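Local coordinates for protein methylaspartate ammonia-lyase (PDB 1KKR) that catalyses the reversible, magnesium-dependent anti elimination of ammonia from (2S,3S)-3-methylaspartate to give mesaconate, at residues I167-Q172 with I397-M402; V189-H194 with H232-I237. All blocks are in the same frame, centred on the assembly; numbering follows the deposited sequence.

In the fold
Both contacts are buried in the C-terminal TIM-barrel domain, and they meet at one seam of the barrel: residues 167-172 and 189-194 belong to neighbouring parallel strands, joined by a probable hydrogen bond from Gly171 N to Val191 O (2.9 Å). Contact 2 is nested within the chain loop that contact 1 closes. Contact 1 sets the first strand against an outer helix, 392-410, without a hydrogen bond between the segments; contact 2 is strand-to-strand pairing, built on backbone bonds. At the catalytic end they converge again, since Gln172 and His194 both bind the methylaspartate.

Contact 1. Residues I167-Q172 with I397-M402. With 2AS ((2S,3S)-3-methyl-aspartic acid), chain E.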
# COMPACT_ATOMS: atom_id res chain seq x y z
N ILE A 167 7.69 14.12 10.89
CA ILE A 167 8.32 14.71 9.72
C ILE A 167 7.19 15.11 8.79
O ILE A 167 6.26 14.35 8.61
CB ILE A 167 9.23 13.63 9.01
CG1 ILE A 167 10.27 13.11 9.98
CG2 ILE A 167 9.85 14.17 7.74
CD1 ILE A 167 11.32 14.16 10.38
N PRO A 168 7.22 16.30 8.22
CA PRO A 168 6.20 16.63 7.23
C PRO A 168 6.20 15.64 6.06
O PRO A 168 7.22 15.37 5.47
CB PRO A 168 6.61 18.01 6.74
CG PRO A 168 7.52 18.60 7.86
CD PRO A 168 8.17 17.40 8.43
N LEU A 169 5.01 15.18 5.71
CA LEU A 169 4.80 14.20 4.65
C LEU A 169 4.31 14.84 3.37
O LEU A 169 3.58 15.82 3.39
CB LEU A 169 3.83 13.12 5.06
CG LEU A 169 4.12 12.51 6.42
CD1 LEU A 169 3.16 11.42 6.67
CD2 LEU A 169 5.58 11.99 6.54
N PHE A 170 4.75 14.27 2.26
CA PHE A 170 4.40 14.77 0.93
C PHE A 170 3.74 13.71 0.05
O PHE A 170 4.31 12.64 -0.18
CB PHE A 170 5.68 15.32 0.31
CG PHE A 170 5.61 15.66 -1.19
CD1 PHE A 170 4.55 16.34 -1.74
CD2 PHE A 170 6.69 15.36 -2.02
CE1 PHE A 170 4.55 16.70 -3.09
CE2 PHE A 170 6.67 15.68 -3.36
CZ PHE A 170 5.59 16.36 -3.90
N GLY A 171 2.54 14.01 -0.44
CA GLY A 171 1.76 13.08 -1.25
C GLY A 171 1.90 13.34 -2.74
O GLY A 171 1.97 14.48 -3.19
N GLN A 172 1.98 12.25 -3.51
CA GLN A 172 2.20 12.39 -4.94
C GLN A 172 1.01 11.80 -5.61
O GLN A 172 0.54 10.74 -5.24
CB GLN A 172 3.51 11.76 -5.39
CG GLN A 172 3.62 10.20 -5.46
CD GLN A 172 4.86 9.81 -6.26
OE1 GLN A 172 5.18 10.46 -7.29
NE2 GLN A 172 5.60 8.81 -5.78
N ILE A 397 1.08 3.32 5.32
CA ILE A 397 2.42 2.78 5.60
C ILE A 397 3.35 3.81 6.33
O ILE A 397 3.84 3.51 7.41
CB ILE A 397 3.08 2.31 4.29
CG1 ILE A 397 2.40 1.03 3.86
CG2 ILE A 397 4.56 2.08 4.43
CD1 ILE A 397 2.57 0.78 2.42
N VAL A 398 3.50 5.03 5.79
CA VAL A 398 4.46 6.01 6.31
C VAL A 398 3.94 6.67 7.56
O VAL A 398 4.60 6.67 8.61
CB VAL A 398 4.73 7.08 5.25
CG1 VAL A 398 5.55 8.24 5.77
CG2 VAL A 398 5.39 6.43 4.01
N PHE A 399 2.72 7.20 7.47
CA PHE A 399 2.13 7.94 8.57
C PHE A 399 1.99 7.07 9.85
O PHE A 399 2.47 7.45 10.93
CB PHE A 399 0.79 8.60 8.16
CG PHE A 399 0.17 9.47 9.24
CD1 PHE A 399 0.58 10.79 9.42
CD2 PHE A 399 -0.83 8.99 10.05
CE1 PHE A 399 0.01 11.61 10.44
CE2 PHE A 399 -1.41 9.81 11.05
CZ PHE A 399 -0.99 11.12 11.24
N ASN A 400 1.37 5.90 9.71
CA ASN A 400 1.12 5.06 10.87
C ASN A 400 2.43 4.49 11.46
O ASN A 400 2.57 4.38 12.66
CB ASN A 400 0.13 3.95 10.58
CG ASN A 400 -1.20 4.44 9.98
OD1 ASN A 400 -1.47 5.62 9.85
ND2 ASN A 400 -2.04 3.48 9.63
N GLU A 401 3.42 4.16 10.64
CA GLU A 401 4.69 3.68 11.19
C GLU A 401 5.39 4.83 12.01
O GLU A 401 5.94 4.62 13.10
CB GLU A 401 5.60 3.17 10.11
CG GLU A 401 6.97 2.77 10.67
CD GLU A 401 6.93 1.47 11.46
OE1 GLU A 401 5.84 0.82 11.50
OE2 GLU A 401 8.00 1.06 12.00
N MSE A 402 5.28 6.03 11.48
CA MSE A 402 5.84 7.23 12.09
C MSE A 402 5.22 7.43 13.46
O MSE A 402 5.92 7.52 14.48
CB MSE A 402 5.61 8.45 11.18
CG MSE A 402 6.16 9.82 11.71
SE MSE A 402 6.12 11.20 10.45
CE MSE A 402 4.76 11.46 10.46
C 2AS E . 8.60 8.33 -8.45
O 2AS E . 7.64 7.81 -7.87
CA 2AS E . 8.54 9.79 -8.96
N 2AS E . 7.17 10.27 -9.22
CB 2AS E . 9.38 10.71 -8.03
CG 2AS E . 9.53 12.10 -8.60
OD1 2AS E . 10.40 12.89 -8.22
C4 2AS E . 8.90 10.88 -6.59
OD2 2AS E . 8.77 12.42 -9.50
OXT 2AS E . 9.62 7.66 -8.61
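The amino nitrogen of the bound methylaspartate donates to Gln172 OE1, 2.8 Å from the ligand N, while Gln172 NE2 donates in return to the ligand carboxylate O at 3.1 Å. The NE2 bond is moderately straight (156° at the hydrogen). Both ends of one amide are thus used on one substrate, which fixes the amide flip. CG sits between the backbone N and the carbonyl carbon (chi1 74°), and the chain runs on extended to the ligand. His194, Gln329, Thr360 and the backbone N of Cys361 also hydrogen-bond the substrate.

At the other end of 167-172 the strand meets helix 392-410 through apolar groups. Leu169 carries most of this meeting, and its two methyls divide the work. CD1 comes to the edge of the Phe399 ring, close to its plane, at 3.8 Å from CD1 of that ring; CD2 lies 3.8 Å from Val398 CG1 and meets the selenium of Met402, a selenomethionine, tip to tip at 4.0 Å. The extended first part of the Met402 side chain brings SE to 3.3 Å from Ile167 N. Beyond the contact, Phe399 also meets the ring of Tyr12 of the second subunit.

Short strand 169-170 therefore meets an outer helix of the barrel mainly through apolar side chains, with no hydrogen bond assigned across the segments, whereas the chain just after it ends in a directional, two-bond recognition of the substrate.

Contact 2. Residues V189-H194 with H232-I237; sequences VDVLPH and HPTLHI. With 2AS ((2S,3S)-3-methyl-aspartic acid), chain E.
The His194 and His236 rings have different surroundings. The His194 ring has the ligand carboxylate at its edge, where NE2 donates to OD2 of the methylaspartate at 2.8 Å with a bent bond (137° at the hydrogen) and also makes a weak hydrogen bond to Asp238 OD2, a magnesium ligand; its ND1 accepts a hydrogen bond from the backbone N of Leu196. The His236 ring is stacked with Phe170 and meets Tyr356 edge-to-face, while Val191 CG1 approaches it obliquely, 3.6 Å from His236 CB. Arg382 at ND1 and Glu273, a magnesium ligand, at NE2 hold its rotation.

Strands 191-194 and 234-237 run parallel, 23° apart in direction, laced by alternating backbone bonds: Thr234 N to Asp190 O, Leu192 N to Thr234 O, His236 N to Leu192 O and His194 N to His236 O. The third, 2.8 Å between His236 N and Leu192 O, has its donor well above the carbonyl plane. On the side facing helices 179-186 and 209-225, Leu192 CD2 reaches Pro233 CB at 3.8 Å; a chi1 of 78° tucks CG over its own backbone and turns CD2 back to the neighbouring strand.

These are successive strands of the barrel, linked by a right-handed beta-alpha-beta crossover. The pairing places His194, assigned as transition-state stabiliser, beside the substrate, while His236, through Glu273, lies in the second shell of the magnesium and probably orients that ligand.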
# COMPACT_ATOMS: atom_id res chain seq x y z
N VAL A 189 -3.05 16.04 4.52
CA VAL A 189 -1.65 15.84 4.12
C VAL A 189 -0.90 17.15 4.26
O VAL A 189 -1.45 18.20 3.95
CB VAL A 189 -1.57 15.23 2.75
CG1 VAL A 189 -0.20 15.37 2.17
CG2 VAL A 189 -1.93 13.75 2.83
N ASP A 190 0.32 17.10 4.77
CA ASP A 190 1.09 18.29 5.08
C ASP A 190 1.59 19.03 3.82
O ASP A 190 1.61 20.25 3.75
CB ASP A 190 2.34 17.83 5.82
CG ASP A 190 2.05 17.05 7.09
OD1 ASP A 190 1.22 17.54 7.90
OD2 ASP A 190 2.68 15.97 7.37
N VAL A 191 2.01 18.23 2.83
CA VAL A 191 2.60 18.71 1.58
C VAL A 191 1.98 17.95 0.40
O VAL A 191 1.82 16.70 0.41
CB VAL A 191 4.16 18.58 1.58
CG1 VAL A 191 4.79 19.33 0.38
CG2 VAL A 191 4.74 19.10 2.88
N LEU A 192 1.67 18.69 -0.65
CA LEU A 192 0.99 18.11 -1.80
C LEU A 192 1.08 18.99 -3.04
O LEU A 192 1.38 20.17 -2.91
CB LEU A 192 -0.47 17.84 -1.44
CG LEU A 192 -1.37 19.08 -1.46
CD1 LEU A 192 -2.77 18.67 -1.55
CD2 LEU A 192 -1.17 19.96 -0.27
N PRO A 193 0.77 18.46 -4.22
CA PRO A 193 0.49 17.05 -4.47
C PRO A 193 1.33 16.39 -5.59
O PRO A 193 0.88 15.43 -6.20
CB PRO A 193 -0.92 17.18 -4.99
CG PRO A 193 -0.79 18.33 -5.89
CD PRO A 193 0.31 19.26 -5.36
N HIS A 194 2.50 16.94 -5.87
CA HIS A 194 3.38 16.51 -6.97
C HIS A 194 2.84 16.89 -8.34
O HIS A 194 3.48 17.65 -9.06
CB HIS A 194 3.66 15.02 -6.93
CG HIS A 194 4.81 14.63 -7.81
ND1 HIS A 194 4.67 14.44 -9.17
CD2 HIS A 194 6.12 14.43 -7.53
CE1 HIS A 194 5.85 14.11 -9.68
NE2 HIS A 194 6.74 14.10 -8.71
N HIS A 232 -3.20 24.36 6.52
CA HIS A 232 -2.44 25.33 5.74
C HIS A 232 -1.23 24.59 5.22
O HIS A 232 -0.11 24.79 5.67
CB HIS A 232 -1.96 26.47 6.63
CG HIS A 232 -1.32 27.60 5.90
ND1 HIS A 232 0.02 27.89 6.02
CD2 HIS A 232 -1.85 28.57 5.12
CE1 HIS A 232 0.30 28.96 5.29
NE2 HIS A 232 -0.81 29.39 4.74
N PRO A 233 -1.45 23.70 4.28
CA PRO A 233 -0.36 22.94 3.71
C PRO A 233 0.44 23.67 2.68
O PRO A 233 0.11 24.76 2.17
CB PRO A 233 -1.08 21.82 2.99
CG PRO A 233 -2.36 22.40 2.55
CD PRO A 233 -2.74 23.33 3.67
N THR A 234 1.56 23.02 2.39
CA THR A 234 2.48 23.50 1.38
C THR A 234 2.21 22.83 0.06
O THR A 234 1.88 21.63 0.01
CB THR A 234 3.91 23.19 1.80
OG1 THR A 234 4.30 24.09 2.84
CG2 THR A 234 4.92 23.45 0.69
N LEU A 235 2.42 23.60 -1.01
CA LEU A 235 2.24 23.08 -2.35
C LEU A 235 3.63 22.73 -2.91
O LEU A 235 4.56 23.51 -2.78
CB LEU A 235 1.56 24.08 -3.24
CG LEU A 235 0.30 24.69 -2.65
CD1 LEU A 235 -0.27 25.59 -3.80
CD2 LEU A 235 -0.66 23.62 -2.21
N HIS A 236 3.74 21.54 -3.50
CA HIS A 236 4.98 20.98 -4.06
C HIS A 236 4.58 20.26 -5.37
O HIS A 236 3.80 19.33 -5.37
CB HIS A 236 5.63 20.05 -3.01
CG HIS A 236 6.95 19.45 -3.42
ND1 HIS A 236 7.96 19.22 -2.51
CD2 HIS A 236 7.41 19.04 -4.62
CE1 HIS A 236 9.01 18.71 -3.15
NE2 HIS A 236 8.70 18.58 -4.43
N ILE A 237 5.07 20.78 -6.50
CA ILE A 237 4.69 20.38 -7.81
C ILE A 237 5.94 20.13 -8.65
O ILE A 237 6.81 20.95 -8.75
CB ILE A 237 3.83 21.48 -8.48
CG1 ILE A 237 2.41 21.48 -7.94
CG2 ILE A 237 3.67 21.19 -9.97
CD1 ILE A 237 1.62 22.73 -8.35
C 2AS E . 8.60 8.33 -8.45
O 2AS E . 7.64 7.81 -7.87
CA 2AS E . 8.54 9.79 -8.96
N 2AS E . 7.17 10.27 -9.22
CB 2AS E . 9.38 10.71 -8.03
CG 2AS E . 9.53 12.10 -8.60
OD1 2AS E . 10.40 12.89 -8.22
C4 2AS E . 8.90 10.88 -6.59
OD2 2AS E . 8.77 12.42 -9.50
OXT 2AS E . 9.62 7.66 -8.61